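Local structure of glycoside hydrolase family 81 (Clostridium thermocellum, 6FOP) at residues S674-N679 and T683-N688; E529-Y534 and S585-K590; S180-Q183 and T189-C192; P278-Y281 and G286-K289; I324-L329 and E644-T649. The protein belongs to glycoside hydrolase family 81 and, in its unmutated form, probably hydrolyses beta-1,3-glucans such as laminarin for the cellulosome. One frame throughout, in Å; residues are numbered along the deposited sequence.

Contact 1 of 5, residues S674-N679 and T683-N688; sequences SVFNKN and TYVVYN
Ser-674 and Val-685 form a hydrogen-bonded pair in an antiparallel hairpin, each answering both backbone polar groups of the other: Ser-674 N donates to Val-685 O, and Val-685 N donates to Ser-674 O over 2.9 Å. Two residues further, Phe-676 and Thr-683 make the same double exchange. There the bond from Phe-676 N to Thr-683 O, also 2.9 Å, lies in the carbonyl plane and is nearly straight, with 167° at the hydrogen. Thr-683 O receives in addition a CA-H contact from Val-675, whose CA lies 3.5 Å from Thr-683 O. Val-675 and Tyr-684 make the non-hydrogen-bonded pair between these two. Their backbones bond outward instead: Val-675 bonds to Asp-663, next to strand 661-662, and Tyr-684 to Ser-714 of strand 710-715, so a strand flanks the hairpin on each side. The side-chain hydroxyls also have partners: Thr-683 OG1 meets Thr-715 OG1, and Tyr-684 OH meets Asp-700 OD2.

The side-chain contacts across the hairpin are mainly apolar. On the Ser-674 face, Phe-676 CG lies beside its own backbone N (chi1 -57°), and the ring crosses diagonally to Val-685, with CE1 3.7 Å from Val-685 CG2. Leu-586 and, from helix 646-659, Leu-656 pack on the same ring. On the other face Val-675 runs alongside Tyr-684, its CG2 4.0 Å from Tyr-684 CD2, and Phe-698 touches both residues. With the inward-facing backbone groups paired and the hydroxyls of Thr-683 and Tyr-684 bonded, the hairpin can probably bury its apolar side chains at little polar cost.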
# COMPACT_ATOMS: atom_id res chain seq x y z
N SER A 674 -6.44 -20.71 9.98
CA SER A 674 -4.99 -20.68 10.18
C SER A 674 -4.53 -22.05 10.68
O SER A 674 -5.29 -22.77 11.36
CB SER A 674 -4.51 -19.56 11.11
OG SER A 674 -4.66 -18.28 10.50
N VAL A 675 -3.28 -22.38 10.38
CA VAL A 675 -2.66 -23.61 10.83
C VAL A 675 -1.45 -23.28 11.66
O VAL A 675 -0.67 -22.38 11.33
CB VAL A 675 -2.24 -24.52 9.65
CG1 VAL A 675 -1.71 -25.86 10.14
CG2 VAL A 675 -3.44 -24.72 8.71
N PHE A 676 -1.32 -23.99 12.77
CA PHE A 676 -0.24 -23.82 13.74
C PHE A 676 0.51 -25.15 13.89
O PHE A 676 -0.08 -26.22 13.69
CB PHE A 676 -0.82 -23.38 15.09
CG PHE A 676 -1.64 -22.12 15.02
CD1 PHE A 676 -2.97 -22.15 14.64
CD2 PHE A 676 -1.06 -20.89 15.30
CE1 PHE A 676 -3.72 -20.99 14.55
CE2 PHE A 676 -1.80 -19.72 15.20
CZ PHE A 676 -3.13 -19.77 14.83
N ASN A 677 1.79 -25.07 14.25
CA ASN A 677 2.65 -26.25 14.32
C ASN A 677 3.51 -26.13 15.57
O ASN A 677 4.33 -25.21 15.66
CB ASN A 677 3.50 -26.32 13.06
CG ASN A 677 4.31 -27.58 12.94
OD1 ASN A 677 4.74 -28.15 13.94
ND2 ASN A 677 4.56 -28.00 11.71
N LYS A 678 3.30 -27.04 16.52
CA LYS A 678 4.10 -27.12 17.75
C LYS A 678 4.84 -28.43 17.71
O LYS A 678 4.23 -29.49 17.80
CB LYS A 678 3.20 -27.03 19.00
CG LYS A 678 4.00 -26.88 20.29
CD LYS A 678 3.08 -26.83 21.50
CE LYS A 678 3.88 -26.83 22.79
NZ LYS A 678 4.67 -25.58 22.99
N ASN A 679 6.16 -28.37 17.52
CA ASN A 679 6.99 -29.56 17.50
C ASN A 679 6.44 -30.66 16.60
O ASN A 679 6.35 -31.83 16.99
CB ASN A 679 7.19 -30.08 18.93
CG ASN A 679 7.82 -29.04 19.84
OD1 ASN A 679 8.72 -28.29 19.43
ND2 ASN A 679 7.35 -28.98 21.07
N THR A 683 -2.20 -27.90 14.60
CA THR A 683 -3.54 -27.54 15.03
C THR A 683 -4.16 -26.66 13.94
O THR A 683 -3.53 -25.70 13.44
CB THR A 683 -3.56 -26.84 16.40
OG1 THR A 683 -3.03 -27.74 17.38
CG2 THR A 683 -4.97 -26.46 16.79
N TYR A 684 -5.38 -26.99 13.58
CA TYR A 684 -6.10 -26.36 12.49
C TYR A 684 -7.25 -25.57 13.08
O TYR A 684 -8.02 -26.11 13.90
CB TYR A 684 -6.63 -27.46 11.57
CG TYR A 684 -5.60 -28.42 11.05
CD1 TYR A 684 -5.16 -29.49 11.81
CD2 TYR A 684 -5.06 -28.27 9.78
CE1 TYR A 684 -4.22 -30.37 11.36
CE2 TYR A 684 -4.10 -29.16 9.30
CZ TYR A 684 -3.68 -30.20 10.10
OH TYR A 684 -2.76 -31.10 9.64
N VAL A 685 -7.39 -24.31 12.70
CA VAL A 685 -8.43 -23.43 13.21
C VAL A 685 -9.20 -22.87 12.03
O VAL A 685 -8.59 -22.37 11.08
CB VAL A 685 -7.87 -22.28 14.05
CG1 VAL A 685 -9.00 -21.45 14.65
CG2 VAL A 685 -6.90 -22.82 15.12
N VAL A 686 -10.50 -22.98 12.07
CA VAL A 686 -11.38 -22.44 11.02
C VAL A 686 -12.47 -21.59 11.66
O VAL A 686 -13.03 -21.96 12.70
CB VAL A 686 -12.06 -23.58 10.25
CG1 VAL A 686 -13.09 -23.06 9.26
CG2 VAL A 686 -11.03 -24.44 9.55
N TYR A 687 -12.84 -20.49 11.01
CA TYR A 687 -14.05 -19.78 11.36
C TYR A 687 -15.00 -19.86 10.18
O TYR A 687 -14.64 -19.53 9.04
CB TYR A 687 -13.81 -18.31 11.75
CG TYR A 687 -15.10 -17.73 12.31
CD1 TYR A 687 -15.52 -18.05 13.59
CD2 TYR A 687 -15.96 -16.98 11.53
CE1 TYR A 687 -16.73 -17.62 14.08
CE2 TYR A 687 -17.18 -16.54 12.03
CZ TYR A 687 -17.56 -16.86 13.31
OH TYR A 687 -18.77 -16.44 13.82
N ASN A 688 -16.23 -20.30 10.44
CA ASN A 688 -17.29 -20.31 9.44
C ASN A 688 -18.23 -19.16 9.72
O ASN A 688 -19.03 -19.23 10.65
CB ASN A 688 -18.03 -21.65 9.50
CG ASN A 688 -19.16 -21.77 8.50
OD1 ASN A 688 -19.45 -20.85 7.71
ND2 ASN A 688 -19.82 -22.93 8.53

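Contact 2 of 5, residues E529-Y534 and S585-K590; sequences EAVCNY and SLYLGK
The end of helix 514-534, with Val-531 and Cys-532, faces the short 3-10 turn 586-588 and Lys-590 just beyond it, the backbones standing well apart with 8.5 Å between the CA atoms of Cys-532 and Leu-588. Side chains bridge this distance. Cys-532 SG, beside its backbone N at chi1 -69°, meets the middle of the Lys-590 chain: CD lies 3.7 Å from Cys-532 SG, and CE is slightly farther. The lysine runs extended as far as CE and then bends at its last torsion (chi4 -80°), where NZ turns to a water. That water accepts from Lys-590 NZ at 2.9 Å and donates to Glu-529 OE2 at 2.8 Å, linking two opposite charges whose own atoms, Glu-529 OE2 and Lys-590 NZ, remain 4.6 Å apart, too far for a salt bridge.

Both segments belong to the family 81 C-terminal domain, whose clan is that of the six-hairpin glycosidases built from paired helices, and the contact joins a helix end to the loop that leads into helix 592-606. Away from the water, Val-531 CG1 approaches Tyr-587 CE1 at 4.4 Å, a light touch. The tyrosine side chain also touches Tyr-524 and Val-528 of helix 514-534 and Ile-498 of helix 494-511, while its own neighbour Leu-588 places CG over the rim of one face. Near the helix terminus, Asn-533 ND2 donates to Glu-529 O at 3.0 Å and supplements a weak backbone bond from Asn-533 N to that same carbonyl; Asn-533 OD1 is bonded to Arg-269.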
# COMPACT_ATOMS: atom_id res chain seq x y z
N GLU A 529 3.09 -9.41 0.84
CA GLU A 529 4.22 -9.78 -0.04
C GLU A 529 5.21 -8.61 -0.19
O GLU A 529 6.44 -8.81 -0.11
CB GLU A 529 3.72 -10.19 -1.42
CG GLU A 529 2.98 -11.50 -1.43
CD GLU A 529 3.87 -12.72 -1.24
OE1 GLU A 529 5.07 -12.69 -1.61
OE2 GLU A 529 3.34 -13.74 -0.78
N ALA A 530 4.69 -7.39 -0.35
CA ALA A 530 5.56 -6.21 -0.44
C ALA A 530 6.31 -5.97 0.88
O ALA A 530 7.51 -5.67 0.89
CB ALA A 530 4.75 -4.98 -0.85
N VAL A 531 5.62 -6.11 2.00
CA VAL A 531 6.20 -5.93 3.32
C VAL A 531 7.38 -6.86 3.54
O VAL A 531 8.44 -6.44 4.04
CB VAL A 531 5.12 -6.07 4.40
CG1 VAL A 531 5.73 -6.21 5.78
CG2 VAL A 531 4.24 -4.85 4.37
N CYS A 532 7.22 -8.11 3.15
CA CYS A 532 8.27 -9.08 3.31
C CYS A 532 9.56 -8.72 2.54
O CYS A 532 10.64 -9.17 2.90
CB CYS A 532 7.78 -10.47 2.95
SG CYS A 532 6.58 -11.12 4.11
N ASN A 533 9.42 -7.91 1.49
CA ASN A 533 10.56 -7.39 0.76
C ASN A 533 11.07 -6.04 1.25
O ASN A 533 12.26 -5.95 1.64
CB ASN A 533 10.19 -7.31 -0.73
CG ASN A 533 10.16 -8.67 -1.36
OD1 ASN A 533 11.21 -9.25 -1.67
ND2 ASN A 533 8.98 -9.20 -1.57
N TYR A 534 10.24 -5.01 1.23
CA TYR A 534 10.73 -3.62 1.34
C TYR A 534 10.84 -3.15 2.78
O TYR A 534 11.55 -2.20 3.05
CB TYR A 534 9.90 -2.66 0.46
CG TYR A 534 9.71 -3.25 -0.93
CD1 TYR A 534 10.80 -3.60 -1.73
CD2 TYR A 534 8.44 -3.52 -1.40
CE1 TYR A 534 10.62 -4.22 -2.95
CE2 TYR A 534 8.24 -4.13 -2.61
CZ TYR A 534 9.33 -4.50 -3.40
OH TYR A 534 9.13 -5.13 -4.61
N SER A 585 -2.25 -11.11 11.82
CA SER A 585 -0.85 -10.69 11.89
C SER A 585 0.14 -11.84 11.92
O SER A 585 1.34 -11.62 12.09
CB SER A 585 -0.59 -9.77 13.08
OG SER A 585 -1.32 -8.56 12.99
N LEU A 586 -0.32 -13.06 11.69
CA LEU A 586 0.59 -14.18 11.69
C LEU A 586 1.65 -14.08 10.60
O LEU A 586 2.71 -14.70 10.71
CB LEU A 586 -0.16 -15.50 11.62
CG LEU A 586 -1.09 -15.81 12.82
CD1 LEU A 586 -1.95 -17.04 12.56
CD2 LEU A 586 -0.30 -15.98 14.12
N TYR A 587 1.36 -13.31 9.54
CA TYR A 587 2.35 -13.08 8.48
C TYR A 587 3.66 -12.58 9.01
O TYR A 587 4.69 -12.81 8.37
CB TYR A 587 1.82 -12.10 7.41
CG TYR A 587 1.76 -10.67 7.86
CD1 TYR A 587 2.86 -9.81 7.70
CD2 TYR A 587 0.65 -10.17 8.53
CE1 TYR A 587 2.83 -8.51 8.17
CE2 TYR A 587 0.61 -8.90 9.02
CZ TYR A 587 1.71 -8.05 8.84
OH TYR A 587 1.67 -6.76 9.33
N LEU A 588 3.65 -11.89 10.15
CA LEU A 588 4.91 -11.40 10.71
C LEU A 588 5.91 -12.51 10.96
O LEU A 588 7.12 -12.28 10.96
CB LEU A 588 4.63 -10.67 12.02
CG LEU A 588 3.87 -9.35 11.93
CD1 LEU A 588 3.47 -8.85 13.31
CD2 LEU A 588 4.74 -8.31 11.19
N GLY A 589 5.39 -13.70 11.22
CA GLY A 589 6.17 -14.88 11.54
C GLY A 589 6.45 -15.83 10.40
O GLY A 589 6.84 -16.97 10.64
N LYS A 590 6.31 -15.37 9.15
CA LYS A 590 6.67 -16.23 8.00
C LYS A 590 8.01 -16.92 8.15
O LYS A 590 8.17 -18.09 7.82
CB LYS A 590 6.67 -15.41 6.71
CG LYS A 590 5.31 -15.21 6.10
CD LYS A 590 5.52 -14.64 4.70
CE LYS A 590 4.23 -14.33 3.99
NZ LYS A 590 3.59 -15.53 3.41
O HOH W 1 5.07 -15.06 0.99

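Contact 3 of 5, residues S180-Q183 and T189-C192; sequences SKWQ and TITC
Gln-183 O is gripped from several directions: Thr-191 N donates to Gln-183 O over 2.8 Å in the carbonyl plane, the CA-H of Ile-190 approaches it, and a water donates to it weakly. The pair is completed by Gln-183 N giving to Thr-191 O, almost perfectly straight at 175°. The two strands form a beta hairpin at the border of a seven-stranded antiparallel sheet, where strand 181-183 is outermost within the chain and strand 189-193 adjoins strand 143-147. The same water donates to Thr-189 O at 2.9 Å and is bonded to Thr-191 OG1 at 2.8 Å, bridging the two strands; the Thr-189 side chain lies about 4 Å from a magnesium ion whose site includes Asp-146, Phe-147 and Gly-188.

The face carrying Trp-182, Ile-190 and Cys-192 is largely apolar. The Trp-182 indole crosses to Ile-190, with CE3 3.7 Å from Ile-190 CG2, while its NE1 is bonded to Ser-160 O. Phe-201 of strand 200-206 packs against both Trp-182 and Cys-192. Cys-192 turns SG away from its own backbone N (chi1 -179°), which places the sulfur over the indole face, 4.2 Å from the centroid of the Trp-182 six-membered ring and 16° off its normal.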
# COMPACT_ATOMS: atom_id res chain seq x y z
N SER A 180 12.76 12.78 -38.64
CA SER A 180 13.25 13.83 -37.77
C SER A 180 14.73 14.09 -38.04
O SER A 180 15.44 13.24 -38.58
CB SER A 180 13.09 13.44 -36.29
OG SER A 180 11.73 13.22 -35.96
N LYS A 181 15.17 15.26 -37.62
CA LYS A 181 16.57 15.61 -37.60
C LYS A 181 16.91 16.10 -36.21
O LYS A 181 16.01 16.39 -35.42
CB LYS A 181 16.90 16.70 -38.63
CG LYS A 181 16.50 16.35 -40.06
CD LYS A 181 17.37 15.22 -40.61
CE LYS A 181 17.46 15.23 -42.14
NZ LYS A 181 16.26 14.59 -42.74
N TRP A 182 18.20 16.21 -35.92
CA TRP A 182 18.65 16.68 -34.60
C TRP A 182 19.61 17.84 -34.75
O TRP A 182 20.52 17.77 -35.55
CB TRP A 182 19.33 15.59 -33.81
CG TRP A 182 18.54 14.30 -33.67
CD1 TRP A 182 18.56 13.26 -34.54
CD2 TRP A 182 17.67 13.90 -32.59
NE1 TRP A 182 17.75 12.26 -34.10
CE2 TRP A 182 17.21 12.61 -32.89
CE3 TRP A 182 17.25 14.50 -31.38
CZ2 TRP A 182 16.34 11.91 -32.06
CZ3 TRP A 182 16.38 13.78 -30.55
CH2 TRP A 182 15.94 12.52 -30.91
N GLN A 183 19.36 18.88 -33.97
CA GLN A 183 20.21 20.07 -33.95
C GLN A 183 20.86 20.13 -32.58
O GLN A 183 20.24 19.81 -31.55
CB GLN A 183 19.37 21.33 -34.13
CG GLN A 183 18.92 21.60 -35.55
CD GLN A 183 18.22 22.95 -35.70
OE1 GLN A 183 18.19 23.77 -34.77
NE2 GLN A 183 17.65 23.17 -36.89
N THR A 189 22.34 21.10 -25.24
CA THR A 189 20.92 21.03 -25.59
C THR A 189 20.75 20.47 -27.00
O THR A 189 21.30 21.03 -27.96
CB THR A 189 20.22 22.41 -25.49
OG1 THR A 189 20.21 22.84 -24.12
CG2 THR A 189 18.78 22.36 -25.97
N ILE A 190 20.01 19.38 -27.12
CA ILE A 190 19.73 18.80 -28.42
C ILE A 190 18.27 19.02 -28.71
O ILE A 190 17.41 18.62 -27.90
CB ILE A 190 20.06 17.28 -28.46
CG1 ILE A 190 21.54 17.05 -28.10
CG2 ILE A 190 19.73 16.68 -29.82
CD1 ILE A 190 22.00 15.61 -28.09
N THR A 191 17.99 19.62 -29.86
CA THR A 191 16.60 19.85 -30.30
C THR A 191 16.24 18.86 -31.37
O THR A 191 17.00 18.65 -32.32
CB THR A 191 16.41 21.31 -30.78
OG1 THR A 191 16.76 22.19 -29.69
CG2 THR A 191 14.98 21.58 -31.20
N CYS A 192 15.09 18.21 -31.19
CA CYS A 192 14.58 17.28 -32.17
C CYS A 192 13.71 18.06 -33.14
O CYS A 192 12.66 18.59 -32.75
CB CYS A 192 13.76 16.20 -31.48
SG CYS A 192 13.11 14.99 -32.64
O HOH W 2 19.49 22.63 -29.62

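Contact 4 of 5, residues P278-Y281 and G286-K289; sequences PYTY and GIMK
Thr-280 leans across to Ile-287 on the opposing strand, its CB 3.8 Å from Ile-287 CG2 and 3.5 Å from Met-288 O. Beyond CB the side chain forks. The methyl CG2, anti to the carbonyl carbon, lies 4.0 Å from Ile-287 CG2 and reaches toward the backbone of Lys-289 at its CA. The hydroxyl OG1 takes the remaining slot between backbone N and carbonyl (chi1 61°), so that of the two branches it is the methyl that, with CB, meets Ile-287.

Next to it Tyr-281 and Met-288 form a hydrogen-bonded antiparallel pair of this hairpin: Met-288 N donates to Tyr-281 O over 2.8 Å, and Tyr-281 N returns to Met-288 O over 3.0 Å. Their side chains leave on the face opposite Thr-280 and meet chiefly at their CB atoms, 4.4 Å between Tyr-281 CB and Met-288 CB.

Strand 286-292 is central in a three-stranded sheet, flanked by strand 280-283 and strand 260-263. Trp-268 of helix 265-268 bonds to Ile-287 O through NE1 and receives Lys-289 in a cation-pi contact, while Tyr-281 OH reaches Val-205 O of strand 200-206 and Tyr-217 OH of helix 211-220.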
# COMPACT_ATOMS: atom_id res chain seq x y z
N PRO A 278 16.95 -10.37 -20.80
CA PRO A 278 18.22 -10.26 -20.09
C PRO A 278 18.38 -9.00 -19.26
O PRO A 278 19.19 -8.95 -18.33
CB PRO A 278 19.26 -10.24 -21.24
CG PRO A 278 18.57 -10.84 -22.40
CD PRO A 278 17.13 -10.49 -22.26
N TYR A 279 17.61 -7.98 -19.58
CA TYR A 279 17.84 -6.66 -19.05
C TYR A 279 17.32 -6.49 -17.64
O TYR A 279 16.19 -6.91 -17.33
CB TYR A 279 17.16 -5.63 -19.94
CG TYR A 279 17.46 -5.78 -21.40
CD1 TYR A 279 18.78 -5.81 -21.87
CD2 TYR A 279 16.43 -5.88 -22.32
CE1 TYR A 279 19.05 -5.92 -23.22
CE2 TYR A 279 16.69 -6.00 -23.67
CZ TYR A 279 18.00 -6.02 -24.11
OH TYR A 279 18.29 -6.12 -25.45
N THR A 280 18.12 -5.86 -16.79
CA THR A 280 17.70 -5.53 -15.43
C THR A 280 18.06 -4.09 -15.12
O THR A 280 18.93 -3.49 -15.81
CB THR A 280 18.37 -6.43 -14.38
OG1 THR A 280 19.79 -6.28 -14.44
CG2 THR A 280 18.01 -7.89 -14.60
N TYR A 281 17.42 -3.54 -14.09
CA TYR A 281 17.76 -2.24 -13.53
C TYR A 281 18.01 -2.38 -12.04
O TYR A 281 17.23 -3.05 -11.34
CB TYR A 281 16.66 -1.21 -13.76
CG TYR A 281 16.38 -0.96 -15.23
CD1 TYR A 281 17.19 -0.10 -15.97
CD2 TYR A 281 15.37 -1.63 -15.89
CE1 TYR A 281 16.95 0.12 -17.31
CE2 TYR A 281 15.13 -1.42 -17.25
CZ TYR A 281 15.96 -0.56 -17.95
OH TYR A 281 15.69 -0.35 -19.28
N GLY A 286 15.46 -2.79 -5.13
CA GLY A 286 16.14 -4.00 -5.56
C GLY A 286 16.27 -4.06 -7.07
O GLY A 286 16.06 -3.06 -7.79
N ILE A 287 16.56 -5.25 -7.57
CA ILE A 287 16.69 -5.45 -8.99
C ILE A 287 15.29 -5.51 -9.59
O ILE A 287 14.43 -6.27 -9.11
CB ILE A 287 17.41 -6.77 -9.30
CG1 ILE A 287 18.85 -6.73 -8.77
CG2 ILE A 287 17.36 -7.12 -10.78
CD1 ILE A 287 19.74 -5.67 -9.35
N MET A 288 15.05 -4.70 -10.61
CA MET A 288 13.86 -4.81 -11.46
C MET A 288 14.23 -5.66 -12.65
O MET A 288 15.19 -5.34 -13.36
CB MET A 288 13.30 -3.45 -11.90
CG MET A 288 12.70 -2.67 -10.75
SD MET A 288 11.94 -1.11 -11.22
CE MET A 288 10.24 -1.61 -11.57
N LYS A 289 13.50 -6.73 -12.86
CA LYS A 289 13.61 -7.53 -14.07
C LYS A 289 12.72 -6.93 -15.15
O LYS A 289 11.92 -6.04 -14.89
CB LYS A 289 13.27 -9.01 -13.80
CG LYS A 289 14.26 -9.68 -12.86
CD LYS A 289 13.99 -11.19 -12.79
CE LYS A 289 14.95 -11.86 -11.85
NZ LYS A 289 14.68 -13.32 -11.80

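Contact 5 of 5, residues I324-L329 and E644-T649; sequences INELAL and ESKAHT
Ile-324 presses its terminal methyl into Ala-647, with CD1 3.5 Å from Ala-647 CB, tighter than ordinary carbon contact; the small alanine probably lets the two helices come close, with 5.7 Å between Ile-324 CA and Ala-647 CA. One turn along, Leu-327 CD2 rests on Ser-645 CB at 3.9 Å. Helices 339-359 and 362-379 also pack on Ile-324 and Leu-327, and this part is buried.

Glu-326 and Lys-646 make the looser side, where water intervenes. Glu-326 OE1 and Lys-646 NZ stay 4.6 Å apart, and two waters bridge them, each donating to the carboxylate; one accepts from Lys-646 NZ at 2.8 Å, the other only weakly. Both charges have further partners, Glu-326 OE2 in a salt bridge with Arg-322 and Lys-646 NZ on Glu-636 O.

At the start of helix 646-659 several bonds hold the chain. Glu-644 OE1 accepts from two donors, Ser-645 N and His-648 ND1, the latter at 2.9 Å along the syn lone pair of Glu-644 OE1 and in the imidazole plane. Such a carboxylate probably polarises the ring. Ser-645 OG, set between its backbone N and carbonyl (chi1 65°), accepts from His-648 N at 3.0 Å: a serine N-cap on a helix that packs against helix 317-329, within the domain assigned to the six-hairpin glycosidase clan.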
# COMPACT_ATOMS: atom_id res chain seq x y z
N ILE A 324 -9.72 -8.79 31.49
CA ILE A 324 -10.92 -8.40 30.75
C ILE A 324 -11.77 -7.42 31.58
O ILE A 324 -12.21 -6.41 31.07
CB ILE A 324 -11.70 -9.62 30.28
CG1 ILE A 324 -10.97 -10.29 29.11
CG2 ILE A 324 -13.15 -9.29 29.93
CD1 ILE A 324 -10.97 -9.48 27.80
N ASN A 325 -11.95 -7.71 32.87
CA ASN A 325 -12.68 -6.78 33.74
C ASN A 325 -11.99 -5.44 33.89
O ASN A 325 -12.65 -4.40 33.94
CB ASN A 325 -12.95 -7.40 35.11
CG ASN A 325 -14.05 -8.45 35.07
OD1 ASN A 325 -14.96 -8.38 34.25
ND2 ASN A 325 -13.97 -9.40 35.96
N GLU A 326 -10.66 -5.45 33.96
CA GLU A 326 -9.91 -4.21 34.06
C GLU A 326 -10.14 -3.37 32.80
O GLU A 326 -10.36 -2.16 32.89
CB GLU A 326 -8.41 -4.51 34.31
CG GLU A 326 -8.15 -5.07 35.71
CD GLU A 326 -6.77 -5.67 35.96
OE1 GLU A 326 -5.95 -5.73 35.03
OE2 GLU A 326 -6.51 -6.09 37.13
N LEU A 327 -10.10 -4.00 31.63
CA LEU A 327 -10.36 -3.29 30.40
C LEU A 327 -11.81 -2.80 30.32
O LEU A 327 -12.06 -1.70 29.82
CB LEU A 327 -10.01 -4.17 29.20
CG LEU A 327 -10.25 -3.53 27.83
CD1 LEU A 327 -9.40 -2.28 27.60
CD2 LEU A 327 -10.02 -4.56 26.77
N ALA A 328 -12.75 -3.62 30.78
CA ALA A 328 -14.16 -3.23 30.73
C ALA A 328 -14.43 -1.94 31.49
O ALA A 328 -15.28 -1.15 31.08
CB ALA A 328 -15.05 -4.37 31.20
N LEU A 329 -13.71 -1.72 32.59
CA LEU A 329 -13.85 -0.44 33.31
C LEU A 329 -13.48 0.78 32.46
O LEU A 329 -13.98 1.89 32.73
CB LEU A 329 -13.01 -0.42 34.58
CG LEU A 329 -13.47 -1.38 35.67
CD1 LEU A 329 -12.45 -1.34 36.80
CD2 LEU A 329 -14.88 -1.09 36.19
N GLU A 644 -3.44 -1.56 22.75
CA GLU A 644 -3.37 -2.94 23.21
C GLU A 644 -4.03 -3.09 24.60
O GLU A 644 -4.35 -2.11 25.26
CB GLU A 644 -1.90 -3.35 23.35
CG GLU A 644 -1.39 -4.22 22.27
CD GLU A 644 -2.21 -5.49 22.02
OE1 GLU A 644 -2.94 -6.07 22.88
OE2 GLU A 644 -2.11 -5.95 20.91
N SER A 645 -4.23 -4.34 25.00
CA SER A 645 -4.72 -4.65 26.34
C SER A 645 -3.92 -5.80 26.91
O SER A 645 -3.44 -6.66 26.18
CB SER A 645 -6.21 -5.00 26.31
OG SER A 645 -6.51 -6.19 25.60
N LYS A 646 -3.84 -5.85 28.24
CA LYS A 646 -3.23 -7.00 28.88
C LYS A 646 -3.93 -8.29 28.45
O LYS A 646 -3.27 -9.30 28.18
CB LYS A 646 -3.29 -6.89 30.41
CG LYS A 646 -2.52 -5.69 30.96
CD LYS A 646 -2.54 -5.59 32.47
CE LYS A 646 -1.92 -4.27 32.88
NZ LYS A 646 -1.63 -4.18 34.34
N ALA A 647 -5.27 -8.26 28.40
CA ALA A 647 -6.01 -9.46 28.04
C ALA A 647 -5.60 -9.95 26.65
O ALA A 647 -5.30 -11.13 26.46
CB ALA A 647 -7.50 -9.19 28.08
N HIS A 648 -5.60 -9.05 25.67
CA HIS A 648 -5.30 -9.48 24.29
C HIS A 648 -3.83 -9.92 24.14
O HIS A 648 -3.56 -10.94 23.48
CB HIS A 648 -5.64 -8.35 23.33
CG HIS A 648 -5.31 -8.64 21.91
ND1 HIS A 648 -4.31 -7.98 21.24
CD2 HIS A 648 -5.79 -9.57 21.05
CE1 HIS A 648 -4.24 -8.42 20.01
NE2 HIS A 648 -5.13 -9.38 19.86
N THR A 649 -2.91 -9.18 24.76
CA THR A 649 -1.48 -9.52 24.70
C THR A 649 -1.22 -10.89 25.29
O THR A 649 -0.57 -11.73 24.67
CB THR A 649 -0.65 -8.45 25.42
OG1 THR A 649 -0.75 -7.21 24.69
CG2 THR A 649 0.80 -8.85 25.58
O HOH W 3 -3.34 -5.87 35.82
O HOH W 4 -4.99 -3.30 34.42

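From the N terminus, contact 3 comes first, closing a short hairpin at the border of a beta sheet, followed by contact 4, a second hairpin whose nearest atoms lie about 17 Å away. Residues 324-329 then open the long loop that contact 5 closes more than 300 residues later, bringing together helices from the two ends of the family 81 C-terminal range. Contact 2 is nested inside that loop, its nearest atoms about 5 Å from those of contact 4, probably where the beta-rich and helical parts meet. Contact 1 follows in series as the last of the three hairpin contacts; its Ser-674 and Phe-676 pack on Leu-586 of contact 2, joining the C-terminal sheet to the loop that leads into helix 592-606.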